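Proto-oncogene tyrosine-protein kinase receptor Ret (Danio rerio, PDB 7AMK) acts as a receptor tyrosine kinase that assembles with GDNF and the co-receptor GFR-alpha1 at its extracellular region, probably to start signalling inside the cell. Local coordinates at residues L1-T9 with H139-R150; D45-I53 with N63-L74. The protein carries 4 engineered substitutions. All blocks are in the same frame, centred on the assembly; numbering follows the deposited sequence. Where two conformers were deposited one is given.

Contact 1: residues L1-T9 with H139-R150. With CA (calcium ion), chain L; CA (calcium ion), chain M.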
loop_
_atom_site.group_PDB
_atom_site.type_symbol
_atom_site.label_atom_id
_atom_site.label_comp_id
_atom_site.label_asym_id
_atom_site.label_seq_id
_atom_site.Cartn_x
_atom_site.Cartn_y
_atom_site.Cartn_z
ATOM N N LEU A 1 25.481 -25.610 -32.344
ATOM C CA LEU A 1 26.658 -24.762 -32.515
ATOM C C LEU A 1 26.422 -23.397 -31.906
ATOM O O LEU A 1 25.372 -22.811 -32.080
ATOM C CB LEU A 1 27.006 -24.633 -33.999
ATOM C CG LEU A 1 27.209 -25.964 -34.754
ATOM C CD1 LEU A 1 27.322 -25.743 -36.279
ATOM C CD2 LEU A 1 28.392 -26.807 -34.221
ATOM N N TYR A 2 27.384 -22.895 -31.143
ATOM C CA TYR A 2 27.343 -21.489 -30.773
ATOM C C TYR A 2 28.762 -20.970 -30.733
ATOM O O TYR A 2 29.723 -21.739 -30.736
ATOM C CB TYR A 2 26.639 -21.237 -29.431
ATOM C CG TYR A 2 27.361 -21.784 -28.201
ATOM C CD1 TYR A 2 27.212 -23.105 -27.832
ATOM C CD2 TYR A 2 28.203 -20.966 -27.422
ATOM C CE1 TYR A 2 27.838 -23.624 -26.719
ATOM C CE2 TYR A 2 28.852 -21.473 -26.293
ATOM C CZ TYR A 2 28.660 -22.821 -25.945
ATOM O OH TYR A 2 29.275 -23.398 -24.835
ATOM N N PHE A 3 28.877 -19.651 -30.717
ATOM C CA PHE A 3 30.157 -18.974 -30.795
ATOM C C PHE A 3 30.557 -18.467 -29.421
ATOM O O PHE A 3 29.801 -17.703 -28.805
ATOM C CB PHE A 3 30.067 -17.819 -31.781
ATOM C CG PHE A 3 29.880 -18.245 -33.212
ATOM C CD1 PHE A 3 30.869 -18.936 -33.878
ATOM C CD2 PHE A 3 28.731 -17.904 -33.904
ATOM C CE1 PHE A 3 30.709 -19.307 -35.200
ATOM C CE2 PHE A 3 28.555 -18.275 -35.232
ATOM C CZ PHE A 3 29.545 -18.971 -35.881
ATOM N N PRO A 4 31.697 -18.886 -28.877
ATOM C CA PRO A 4 32.137 -18.352 -27.584
ATOM C C PRO A 4 32.659 -16.912 -27.655
ATOM O O PRO A 4 33.035 -16.347 -26.624
ATOM C CB PRO A 4 33.250 -19.321 -27.186
ATOM C CG PRO A 4 33.818 -19.781 -28.524
ATOM C CD PRO A 4 32.573 -19.966 -29.364
ATOM N N GLN A 5 32.646 -16.302 -28.836
ATOM C CA GLN A 5 33.296 -15.032 -29.085
ATOM C C GLN A 5 32.523 -14.336 -30.203
ATOM O O GLN A 5 32.317 -14.926 -31.266
ATOM C CB GLN A 5 34.760 -15.293 -29.469
ATOM C CG GLN A 5 35.575 -14.056 -29.689
ATOM C CD GLN A 5 37.054 -14.345 -29.853
ATOM O OE1 GLN A 5 37.546 -15.411 -29.471
ATOM N NE2 GLN A 5 37.773 -13.386 -30.427
ATOM N N ARG A 6 32.070 -13.097 -29.972
ATOM C CA ARG A 6 31.240 -12.400 -30.962
ATOM C C ARG A 6 32.040 -11.642 -32.015
ATOM O O ARG A 6 31.491 -11.324 -33.076
ATOM C CB ARG A 6 30.298 -11.391 -30.277
ATOM C CG ARG A 6 28.994 -11.975 -29.744
ATOM N N LEU A 7 33.309 -11.340 -31.755
ATOM C CA LEU A 7 34.093 -10.481 -32.629
ATOM C C LEU A 7 35.528 -10.982 -32.677
ATOM O O LEU A 7 36.131 -11.247 -31.636
ATOM C CB LEU A 7 34.041 -9.034 -32.134
ATOM C CG LEU A 7 34.974 -8.014 -32.781
ATOM C CD1 LEU A 7 34.576 -7.809 -34.212
ATOM C CD2 LEU A 7 34.922 -6.704 -32.023
ATOM N N TYR A 8 36.069 -11.121 -33.880
ATOM C CA TYR A 8 37.484 -11.409 -34.058
ATOM C C TYR A 8 38.141 -10.185 -34.670
ATOM O O TYR A 8 37.503 -9.428 -35.410
ATOM C CB TYR A 8 37.725 -12.633 -34.941
ATOM C CG TYR A 8 37.298 -13.947 -34.329
ATOM C CD1 TYR A 8 35.977 -14.385 -34.425
ATOM C CD2 TYR A 8 38.215 -14.756 -33.667
ATOM C CE1 TYR A 8 35.582 -15.581 -33.858
ATOM C CE2 TYR A 8 37.835 -15.962 -33.103
ATOM C CZ TYR A 8 36.523 -16.361 -33.192
ATOM O OH TYR A 8 36.147 -17.546 -32.633
ATOM N N THR A 9 39.417 -9.974 -34.347
ATOM C CA THR A 9 40.134 -8.848 -34.925
ATOM C C THR A 9 41.553 -9.267 -35.260
ATOM O O THR A 9 42.110 -10.183 -34.653
ATOM C CB THR A 9 40.153 -7.610 -33.999
ATOM O OG1 THR A 9 40.897 -7.896 -32.803
ATOM C CG2 THR A 9 38.746 -7.223 -33.624
ATOM N N HIS A 139 32.842 -16.663 -23.747
ATOM C CA HIS A 139 31.737 -17.075 -22.906
ATOM C C HIS A 139 31.328 -18.457 -23.340
ATOM O O HIS A 139 31.417 -18.780 -24.523
ATOM C CB HIS A 139 30.538 -16.120 -22.997
ATOM C CG HIS A 139 30.023 -15.926 -24.393
ATOM N ND1 HIS A 139 29.188 -16.832 -25.015
ATOM C CD2 HIS A 139 30.235 -14.932 -25.293
ATOM C CE1 HIS A 139 28.904 -16.403 -26.235
ATOM N NE2 HIS A 139 29.529 -15.255 -26.429
ATOM N N ILE A 140 30.927 -19.280 -22.380
ATOM C CA ILE A 140 30.288 -20.548 -22.679
ATOM C C ILE A 140 29.038 -20.637 -21.811
ATOM O O ILE A 140 28.879 -19.909 -20.832
ATOM C CB ILE A 140 31.224 -21.740 -22.424
ATOM C CG1 ILE A 140 31.776 -21.639 -21.004
ATOM C CG2 ILE A 140 32.394 -21.713 -23.354
ATOM C CD1 ILE A 140 32.598 -22.825 -20.595
ATOM N N THR A 141 28.154 -21.552 -22.169
ATOM C CA THR A 141 26.972 -21.793 -21.362
ATOM C C THR A 141 27.219 -22.999 -20.468
ATOM O O THR A 141 27.960 -23.913 -20.830
ATOM C CB THR A 141 25.736 -22.007 -22.236
ATOM O OG1 THR A 141 25.564 -20.866 -23.075
ATOM C CG2 THR A 141 24.457 -22.182 -21.368
ATOM N N GLU A 142 26.618 -22.971 -19.279
ATOM C CA GLU A 142 26.730 -24.092 -18.352
ATOM C C GLU A 142 26.142 -25.362 -18.986
ATOM O O GLU A 142 25.414 -25.315 -19.983
ATOM C CB GLU A 142 26.029 -23.736 -17.034
ATOM C CG GLU A 142 24.537 -23.513 -17.183
ATOM C CD GLU A 142 23.780 -23.502 -15.869
ATOM O OE1 GLU A 142 24.307 -23.963 -14.832
ATOM O OE2 GLU A 142 22.638 -23.013 -15.892
ATOM N N ASN A 143 26.512 -26.514 -18.424
ATOM C CA ASN A 143 25.928 -27.826 -18.799
ATOM C C ASN A 143 26.125 -28.161 -20.280
ATOM O O ASN A 143 25.227 -28.700 -20.932
ATOM C CB ASN A 143 24.435 -27.902 -18.469
ATOM C CG ASN A 143 24.133 -27.577 -17.030
ATOM O OD1 ASN A 143 24.933 -27.840 -16.140
ATOM N ND2 ASN A 143 22.966 -26.986 -16.794
ATOM N N ARG A 144 27.298 -27.848 -20.821
ATOM C CA ARG A 144 27.573 -28.049 -22.236
ATOM C C ARG A 144 28.825 -28.894 -22.422
ATOM O O ARG A 144 29.694 -28.960 -21.549
ATOM C CB ARG A 144 27.770 -26.719 -22.982
ATOM C CG ARG A 144 26.536 -25.896 -23.146
ATOM C CD ARG A 144 25.536 -26.591 -24.033
ATOM N NE ARG A 144 24.404 -25.712 -24.311
ATOM C CZ ARG A 144 23.319 -25.637 -23.556
ATOM N NH1 ARG A 144 23.179 -26.386 -22.478
ATOM N NH2 ARG A 144 22.347 -24.791 -23.890
ATOM N N GLU A 145 28.927 -29.458 -23.620
ATOM C CA GLU A 145 30.015 -30.353 -23.988
ATOM C C GLU A 145 31.365 -29.626 -24.028
ATOM O O GLU A 145 31.494 -28.571 -24.667
ATOM C CB GLU A 145 29.716 -30.974 -25.359
ATOM C CG GLU A 145 30.953 -31.336 -26.189
ATOM C CD GLU A 145 30.815 -32.697 -26.879
ATOM O OE1 GLU A 145 30.200 -33.603 -26.275
ATOM O OE2 GLU A 145 31.327 -32.867 -28.010
ATOM N N PRO A 146 32.391 -30.187 -23.395
ATOM C CA PRO A 146 33.740 -29.604 -23.476
ATOM C C PRO A 146 34.204 -29.450 -24.919
ATOM O O PRO A 146 33.741 -30.146 -25.828
ATOM C CB PRO A 146 34.619 -30.622 -22.737
ATOM C CG PRO A 146 33.667 -31.545 -21.999
ATOM C CD PRO A 146 32.351 -31.491 -22.709
ATOM N N GLY A 147 35.141 -28.532 -25.128
ATOM C CA GLY A 147 35.541 -28.223 -26.492
ATOM C C GLY A 147 36.548 -27.101 -26.537
ATOM O O GLY A 147 36.786 -26.396 -25.548
ATOM N N ALA A 148 37.159 -26.962 -27.707
ATOM C CA ALA A 148 38.085 -25.865 -27.904
ATOM C C ALA A 148 37.325 -24.564 -27.802
ATOM O O ALA A 148 36.145 -24.472 -28.143
ATOM C CB ALA A 148 38.787 -25.958 -29.257
ATOM N N LEU A 149 38.007 -23.569 -27.333
ATOM C CA LEU A 149 37.396 -22.299 -27.021
ATOM C C LEU A 149 38.053 -21.143 -27.748
ATOM O O LEU A 149 37.364 -20.228 -28.192
ATOM C CB LEU A 149 37.483 -22.086 -25.516
ATOM C CG LEU A 149 36.878 -20.850 -24.916
ATOM C CD1 LEU A 149 35.388 -21.005 -25.085
ATOM C CD2 LEU A 149 37.265 -20.848 -23.451
ATOM N N ARG A 150 39.376 -21.150 -27.860
ATOM C CA ARG A 150 40.079 -20.046 -28.491
ATOM C C ARG A 150 41.399 -20.577 -29.023
ATOM O O ARG A 150 42.105 -21.296 -28.311
ATOM C CB ARG A 150 40.302 -18.873 -27.513
ATOM C CG ARG A 150 41.296 -17.781 -28.026
ATOM C CD ARG A 150 41.300 -16.525 -27.145
ATOM N NE ARG A 150 39.912 -16.057 -27.114
ATOM C CZ ARG A 150 39.488 -14.868 -26.709
ATOM N NH1 ARG A 150 40.327 -13.958 -26.222
ATOM N NH2 ARG A 150 38.187 -14.587 -26.798
HETATM CA CA CA L . 23.486 -25.171 -13.089
HETATM CA CA CA M . 21.028 -22.360 -14.265
HETATM O O HOH W 1 37.615 -17.823 -30.278
HETATM O O HOH W 2 22.489 -26.306 -11.305
HETATM O O HOH W 3 24.630 -27.006 -13.950
#
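The backbone N of His139 donates to the carbonyl O of Pro4 at 2.9 Å, tying the N-terminal segment to edge strand 139-141. The same oxygen lies over one face of the His139 imidazole, and Pro4 CA makes a CH-pi contact with that ring, 4.1 Å from its centroid. A chi1 of 56° sets the imidazole CG between its own backbone N and carbonyl carbon, which brings the ring back over the Pro4 backbone. From another direction, Leu149 CD1 presses against Pro4 CB at 3.4 Å, tighter than usual for two carbons. Here the start of the first cadherin-like domain lies against the second, on edge strands 139-141 and 147-151; Leu149 and Arg150 form a classic beta bulge opposite Leu187. Water 1 accepts from Tyr8 OH and donates to Leu149 O; its 2.5 Å approach to Gln5 OE1 is so short that the detail is doubtful. The Gln5 amide gives NE2 to Leu7 O at 3.0 Å, while OE1 lies 2.9 Å from Arg150 NH2; Arg150 NH1 is bonded to Ser136 O. Farther along, Thr141 N makes a weak but straight bond to Tyr2 OH (3.4 Å, 165°). Arg144 forms a salt bridge with Glu229, and Glu142 OE1 and OE2 each bind a different calcium ion, with Asp231 and Glu196 among the further ligands.

Contact 2: residues D45-I53 with N63-L74. With NAG (2-acetamido-2-deoxy-beta-D-glucopyranose), chain O; NAG (2-acetamido-2-deoxy-beta-D-glucopyranose), chain C; FUC (alpha-L-fucopyranose), chain B.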
loop_
_atom_site.group_PDB
_atom_site.type_symbol
_atom_site.label_atom_id
_atom_site.label_comp_id
_atom_site.label_asym_id
_atom_site.label_seq_id
_atom_site.Cartn_x
_atom_site.Cartn_y
_atom_site.Cartn_z
ATOM N N ASP A 45 30.351 -7.624 -50.356
ATOM C CA ASP A 45 31.548 -6.809 -50.500
ATOM C C ASP A 45 32.529 -7.431 -51.491
ATOM O O ASP A 45 32.588 -8.653 -51.663
ATOM C CB ASP A 45 32.231 -6.625 -49.140
ATOM C CG ASP A 45 31.655 -5.458 -48.351
ATOM O OD1 ASP A 45 32.025 -4.300 -48.654
ATOM O OD2 ASP A 45 30.820 -5.696 -47.446
ATOM N N ALA A 46 33.310 -6.567 -52.140
ATOM C CA ALA A 46 34.326 -7.017 -53.087
ATOM C C ALA A 46 35.539 -7.607 -52.383
ATOM O O ALA A 46 36.137 -8.575 -52.875
ATOM C CB ALA A 46 34.775 -5.862 -53.972
ATOM N N PHE A 47 35.924 -7.034 -51.237
ATOM C CA PHE A 47 37.130 -7.493 -50.565
ATOM C C PHE A 47 36.973 -8.891 -50.001
ATOM O O PHE A 47 37.977 -9.510 -49.649
ATOM C CB PHE A 47 37.549 -6.515 -49.451
ATOM C CG PHE A 47 36.476 -6.238 -48.425
ATOM C CD1 PHE A 47 36.059 -7.220 -47.547
ATOM C CD2 PHE A 47 35.911 -4.974 -48.318
ATOM C CE1 PHE A 47 35.097 -6.965 -46.602
ATOM C CE2 PHE A 47 34.938 -4.713 -47.363
ATOM C CZ PHE A 47 34.536 -5.716 -46.506
ATOM N N THR A 48 35.750 -9.406 -49.912
ATOM C CA THR A 48 35.580 -10.715 -49.304
ATOM C C THR A 48 36.274 -11.789 -50.124
ATOM O O THR A 48 36.753 -12.784 -49.564
ATOM C CB THR A 48 34.097 -11.032 -49.118
ATOM O OG1 THR A 48 33.454 -9.923 -48.478
ATOM C CG2 THR A 48 33.924 -12.271 -48.244
ATOM N N SER A 49 36.370 -11.595 -51.443
ATOM C CA SER A 49 37.095 -12.551 -52.275
ATOM C C SER A 49 38.612 -12.429 -52.165
ATOM O O SER A 49 39.312 -13.168 -52.864
ATOM C CB SER A 49 36.663 -12.408 -53.719
ATOM O OG SER A 49 35.419 -13.057 -53.884
ATOM N N TRP A 50 39.126 -11.515 -51.329
ATOM C CA TRP A 50 40.512 -11.584 -50.880
ATOM C C TRP A 50 40.755 -12.703 -49.872
ATOM O O TRP A 50 41.905 -12.919 -49.475
ATOM C CB TRP A 50 40.947 -10.269 -50.210
ATOM C CG TRP A 50 40.748 -9.020 -51.016
ATOM C CD1 TRP A 50 40.306 -8.931 -52.300
ATOM C CD2 TRP A 50 40.980 -7.674 -50.576
ATOM N NE1 TRP A 50 40.245 -7.618 -52.687
ATOM C CE2 TRP A 50 40.654 -6.825 -51.650
ATOM C CE3 TRP A 50 41.438 -7.107 -49.379
ATOM C CZ2 TRP A 50 40.766 -5.441 -51.568
ATOM C CZ3 TRP A 50 41.550 -5.732 -49.299
ATOM C CH2 TRP A 50 41.212 -4.915 -50.387
ATOM N N PHE A 51 39.719 -13.387 -49.408
ATOM C CA PHE A 51 39.870 -14.278 -48.268
ATOM C C PHE A 51 39.230 -15.626 -48.557
ATOM O O PHE A 51 38.345 -15.750 -49.407
ATOM C CB PHE A 51 39.256 -13.663 -46.992
ATOM C CG PHE A 51 39.788 -12.303 -46.663
ATOM C CD1 PHE A 51 40.961 -12.158 -45.946
ATOM C CD2 PHE A 51 39.120 -11.166 -47.080
ATOM C CE1 PHE A 51 41.457 -10.897 -45.645
ATOM C CE2 PHE A 51 39.607 -9.909 -46.774
ATOM C CZ PHE A 51 40.775 -9.772 -46.061
ATOM N N HIS A 52 39.682 -16.638 -47.822
ATOM C CA HIS A 52 39.133 -17.983 -47.926
ATOM C C HIS A 52 39.111 -18.600 -46.535
ATOM O O HIS A 52 40.100 -18.493 -45.809
ATOM C CB HIS A 52 39.974 -18.823 -48.889
ATOM C CG HIS A 52 39.761 -20.302 -48.761
ATOM N ND1 HIS A 52 38.718 -20.966 -49.378
ATOM C CD2 HIS A 52 40.470 -21.249 -48.100
ATOM C CE1 HIS A 52 38.785 -22.254 -49.089
ATOM N NE2 HIS A 52 39.838 -22.451 -48.315
ATOM N N ILE A 53 37.989 -19.208 -46.146
ATOM C CA ILE A 53 37.883 -19.885 -44.856
ATOM C C ILE A 53 37.787 -21.378 -45.111
ATOM O O ILE A 53 37.061 -21.823 -46.005
ATOM C CB ILE A 53 36.702 -19.374 -43.995
ATOM C CG1 ILE A 53 36.982 -19.609 -42.496
ATOM C CG2 ILE A 53 35.371 -20.032 -44.395
ATOM C CD1 ILE A 53 35.876 -19.110 -41.546
ATOM N N ASN A 63 43.371 -15.109 -49.636
ATOM C CA ASN A 63 43.171 -15.680 -50.961
ATOM C C ASN A 63 43.894 -14.882 -52.041
ATOM O O ASN A 63 43.804 -15.221 -53.225
ATOM C CB ASN A 63 41.660 -15.757 -51.258
ATOM C CG ASN A 63 41.340 -16.404 -52.600
ATOM O OD1 ASN A 63 41.875 -17.462 -52.948
ATOM N ND2 ASN A 63 40.449 -15.760 -53.362
ATOM N N LYS A 64 44.622 -13.844 -51.658
ATOM C CA LYS A 64 45.251 -12.941 -52.608
ATOM C C LYS A 64 46.381 -12.232 -51.884
ATOM O O LYS A 64 46.237 -11.884 -50.710
ATOM C CB LYS A 64 44.240 -11.924 -53.149
ATOM C CG LYS A 64 44.843 -10.744 -53.871
ATOM C CD LYS A 64 43.993 -9.507 -53.678
ATOM C CE LYS A 64 44.038 -8.610 -54.898
ATOM N NZ LYS A 64 45.389 -8.056 -55.158
ATOM N N THR A 65 47.504 -12.030 -52.570
ATOM C CA THR A 65 48.589 -11.252 -51.974
ATOM C C THR A 65 48.231 -9.769 -52.004
ATOM O O THR A 65 47.952 -9.211 -53.073
ATOM C CB THR A 65 49.903 -11.502 -52.710
ATOM O OG1 THR A 65 50.179 -12.905 -52.696
ATOM C CG2 THR A 65 51.056 -10.755 -52.026
ATOM N N LEU A 66 48.225 -9.144 -50.833
ATOM C CA LEU A 66 47.734 -7.783 -50.691
ATOM C C LEU A 66 48.702 -6.772 -51.297
ATOM O O LEU A 66 49.921 -6.865 -51.124
ATOM C CB LEU A 66 47.507 -7.472 -49.210
ATOM C CG LEU A 66 46.412 -8.312 -48.565
ATOM C CD1 LEU A 66 46.214 -7.872 -47.147
ATOM C CD2 LEU A 66 45.104 -8.193 -49.369
ATOM N N GLU A 67 48.158 -5.779 -51.989
ATOM C CA GLU A 67 48.990 -4.808 -52.680
ATOM C C GLU A 67 48.606 -3.396 -52.271
ATOM O O GLU A 67 47.549 -3.163 -51.687
ATOM C CB GLU A 67 48.895 -4.994 -54.189
ATOM C CG GLU A 67 49.928 -5.985 -54.689
ATOM C CD GLU A 67 49.363 -6.965 -55.678
ATOM O OE1 GLU A 67 48.150 -6.882 -55.964
ATOM O OE2 GLU A 67 50.133 -7.816 -56.171
ATOM N N TRP A 68 49.503 -2.451 -52.557
ATOM C CA TRP A 68 49.218 -1.050 -52.265
ATOM C C TRP A 68 47.852 -0.623 -52.800
ATOM O O TRP A 68 47.075 0.026 -52.089
ATOM C CB TRP A 68 50.312 -0.159 -52.846
ATOM C CG TRP A 68 51.645 -0.390 -52.235
ATOM C CD1 TRP A 68 52.711 -1.025 -52.802
ATOM C CD2 TRP A 68 52.055 -0.010 -50.921
ATOM N NE1 TRP A 68 53.765 -1.060 -51.921
ATOM C CE2 TRP A 68 53.390 -0.439 -50.760
ATOM C CE3 TRP A 68 51.423 0.649 -49.862
ATOM C CZ2 TRP A 68 54.101 -0.230 -49.582
ATOM C CZ3 TRP A 68 52.130 0.860 -48.701
ATOM C CH2 TRP A 68 53.457 0.423 -48.569
ATOM N N SER A 69 47.537 -0.995 -54.051
ATOM C CA SER A 69 46.270 -0.581 -54.656
ATOM C C SER A 69 45.061 -1.172 -53.932
ATOM O O SER A 69 43.994 -0.548 -53.908
ATOM C CB SER A 69 46.242 -0.951 -56.148
ATOM O OG SER A 69 46.394 -2.348 -56.371
ATOM N N ASP A 70 45.201 -2.367 -53.343
ATOM C CA ASP A 70 44.120 -2.934 -52.546
ATOM C C ASP A 70 43.730 -2.010 -51.403
ATOM O O ASP A 70 42.546 -1.898 -51.065
ATOM C CB ASP A 70 44.534 -4.292 -51.994
ATOM C CG ASP A 70 44.618 -5.342 -53.062
ATOM O OD1 ASP A 70 43.807 -5.272 -54.012
ATOM O OD2 ASP A 70 45.486 -6.231 -52.955
ATOM N N PHE A 71 44.725 -1.375 -50.766
ATOM C CA PHE A 71 44.444 -0.469 -49.655
ATOM C C PHE A 71 43.728 0.781 -50.144
ATOM O O PHE A 71 42.681 1.166 -49.610
ATOM C CB PHE A 71 45.741 -0.083 -48.936
ATOM C CG PHE A 71 45.552 1.006 -47.923
ATOM C CD1 PHE A 71 45.652 2.332 -48.291
ATOM C CD2 PHE A 71 45.242 0.700 -46.597
ATOM C CE1 PHE A 71 45.447 3.346 -47.361
ATOM C CE2 PHE A 71 45.047 1.709 -45.671
ATOM C CZ PHE A 71 45.151 3.034 -46.057
ATOM N N SER A 72 44.287 1.430 -51.159
ATOM C CA SER A 72 43.774 2.717 -51.597
ATOM C C SER A 72 42.392 2.615 -52.236
ATOM O O SER A 72 41.674 3.619 -52.280
ATOM C CB SER A 72 44.773 3.353 -52.562
ATOM O OG SER A 72 45.161 2.415 -53.555
ATOM N N SER A 73 41.986 1.427 -52.685
ATOM C CA SER A 73 40.712 1.240 -53.367
ATOM C C SER A 73 39.552 0.874 -52.444
ATOM O O SER A 73 38.435 0.671 -52.933
ATOM C CB SER A 73 40.861 0.169 -54.446
ATOM O OG SER A 73 41.828 0.582 -55.386
ATOM N N LEU A 74 39.774 0.786 -51.136
ATOM C CA LEU A 74 38.702 0.472 -50.191
ATOM C C LEU A 74 37.834 1.707 -49.980
ATOM O O LEU A 74 38.271 2.679 -49.350
ATOM C CB LEU A 74 39.291 -0.002 -48.865
ATOM C CG LEU A 74 39.786 -1.433 -48.836
ATOM C CD1 LEU A 74 40.638 -1.673 -47.598
ATOM C CD2 LEU A 74 38.565 -2.346 -48.853
HETATM C C1 NAG O . 40.062 -16.241 -54.670
HETATM C C2 NAG O . 38.740 -16.995 -54.678
HETATM C C3 NAG O . 38.468 -17.538 -56.074
HETATM C C4 NAG O . 38.491 -16.403 -57.093
HETATM C C5 NAG O . 39.777 -15.573 -56.994
HETATM C C6 NAG O . 39.712 -14.306 -57.823
HETATM C C7 NAG O . 38.006 -18.020 -52.569
HETATM C C8 NAG O . 38.107 -19.215 -51.666
HETATM N N2 NAG O . 38.725 -18.071 -53.696
HETATM O O3 NAG O . 37.200 -18.184 -56.077
HETATM O O4 NAG O . 38.374 -16.926 -58.411
HETATM O O5 NAG O . 40.009 -15.160 -55.635
HETATM O O6 NAG O . 40.981 -13.908 -58.324
HETATM O O7 NAG O . 37.306 -17.054 -52.288
HETATM C C1 NAG C . 49.599 4.458 -48.555
HETATM C C2 NAG C . 49.391 5.969 -48.563
HETATM C C3 NAG C . 49.898 6.568 -49.869
HETATM C C4 NAG C . 51.316 6.104 -50.179
HETATM C C5 NAG C . 51.432 4.589 -50.049
HETATM C C6 NAG C . 52.855 4.103 -50.177
HETATM C C7 NAG C . 47.461 6.596 -47.177
HETATM C C8 NAG C . 45.999 6.932 -47.176
HETATM N N2 NAG C . 47.989 6.307 -48.370
HETATM O O3 NAG C . 49.855 7.984 -49.750
HETATM O O4 NAG C . 51.639 6.447 -51.524
HETATM O O5 NAG C . 50.964 4.168 -48.761
HETATM O O6 NAG C . 53.581 4.373 -48.989
HETATM O O7 NAG C . 48.131 6.579 -46.144
HETATM C C1 FUC B . 54.801 5.050 -49.337
HETATM C C2 FUC B . 55.470 5.532 -48.021
HETATM C C3 FUC B . 55.963 4.359 -47.186
HETATM C C4 FUC B . 56.882 3.454 -48.016
HETATM C C5 FUC B . 56.179 3.043 -49.335
HETATM C C6 FUC B . 57.079 2.286 -50.311
HETATM O O2 FUC B . 54.609 6.356 -47.239
HETATM O O3 FUC B . 56.720 4.856 -46.092
HETATM O O4 FUC B . 58.103 4.125 -48.282
HETATM O O5 FUC B . 55.656 4.185 -50.061
#
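Trp50, closing the 3-10 segment 47-50 before strand 51-53 of the first cadherin-like domain, fills the apolar centre, its indole passing between Phe47 CB on one face and Asp70 on the other. Leu66 CD2 approaches CE3 of the indole to 3.8 Å. Leu74 CD2 touches both Trp50 CH2 and, at 3.8 Å, Phe47 CD2. Lys64 runs alongside Trp50 and lays CD over the five-membered ring, 4.2 Å from its centroid. Bends along the lysine chain lift NZ away from the ring face, too far for more than a weak cation-pi attraction, to Asp70 OD2, 2.9 Å away on the syn lone pair, and to Glu67 OE1. The same OD2 accepts N of Glu67, the N-cap residue of helix 68-72, on its anti side, tying Asp70 to the helix start. At the backbone end of Trp50, Asn63 N donates to Trp50 O from above the carbonyl plane. With CG anti to its backbone nitrogen (chi1 -177°), Asn63 turns ND2 to Ser49 O, 2.9 Å away. That nitrogen is also covalently bonded to C1 of an N-acetylglucosamine. The glycosylated amide therefore keeps an N-H for the protein, and the bond to Ser49 O probably restricts its rotation.

Overall arrangement
The centres of contacts 1 and 2 are 29 Å apart, and their nearest atoms, about 8 Å apart, do not touch. Along the chain, 1-9 comes first, 45-53 and 63-74 follow, and 139-150 comes last. Contact 2 lies wholly within the first cadherin-like domain, whereas contact 1 joins that domain to the second. Strand 106-114 connects them in the fold: it pairs with strand 7-14, which begins in contact 1, and packs against Trp50 and Leu74 of contact 2. The sheet holding these two strands runs from the junction with the second domain, whose loop carries calcium ligand Glu142, toward the glycosylated surface of the first.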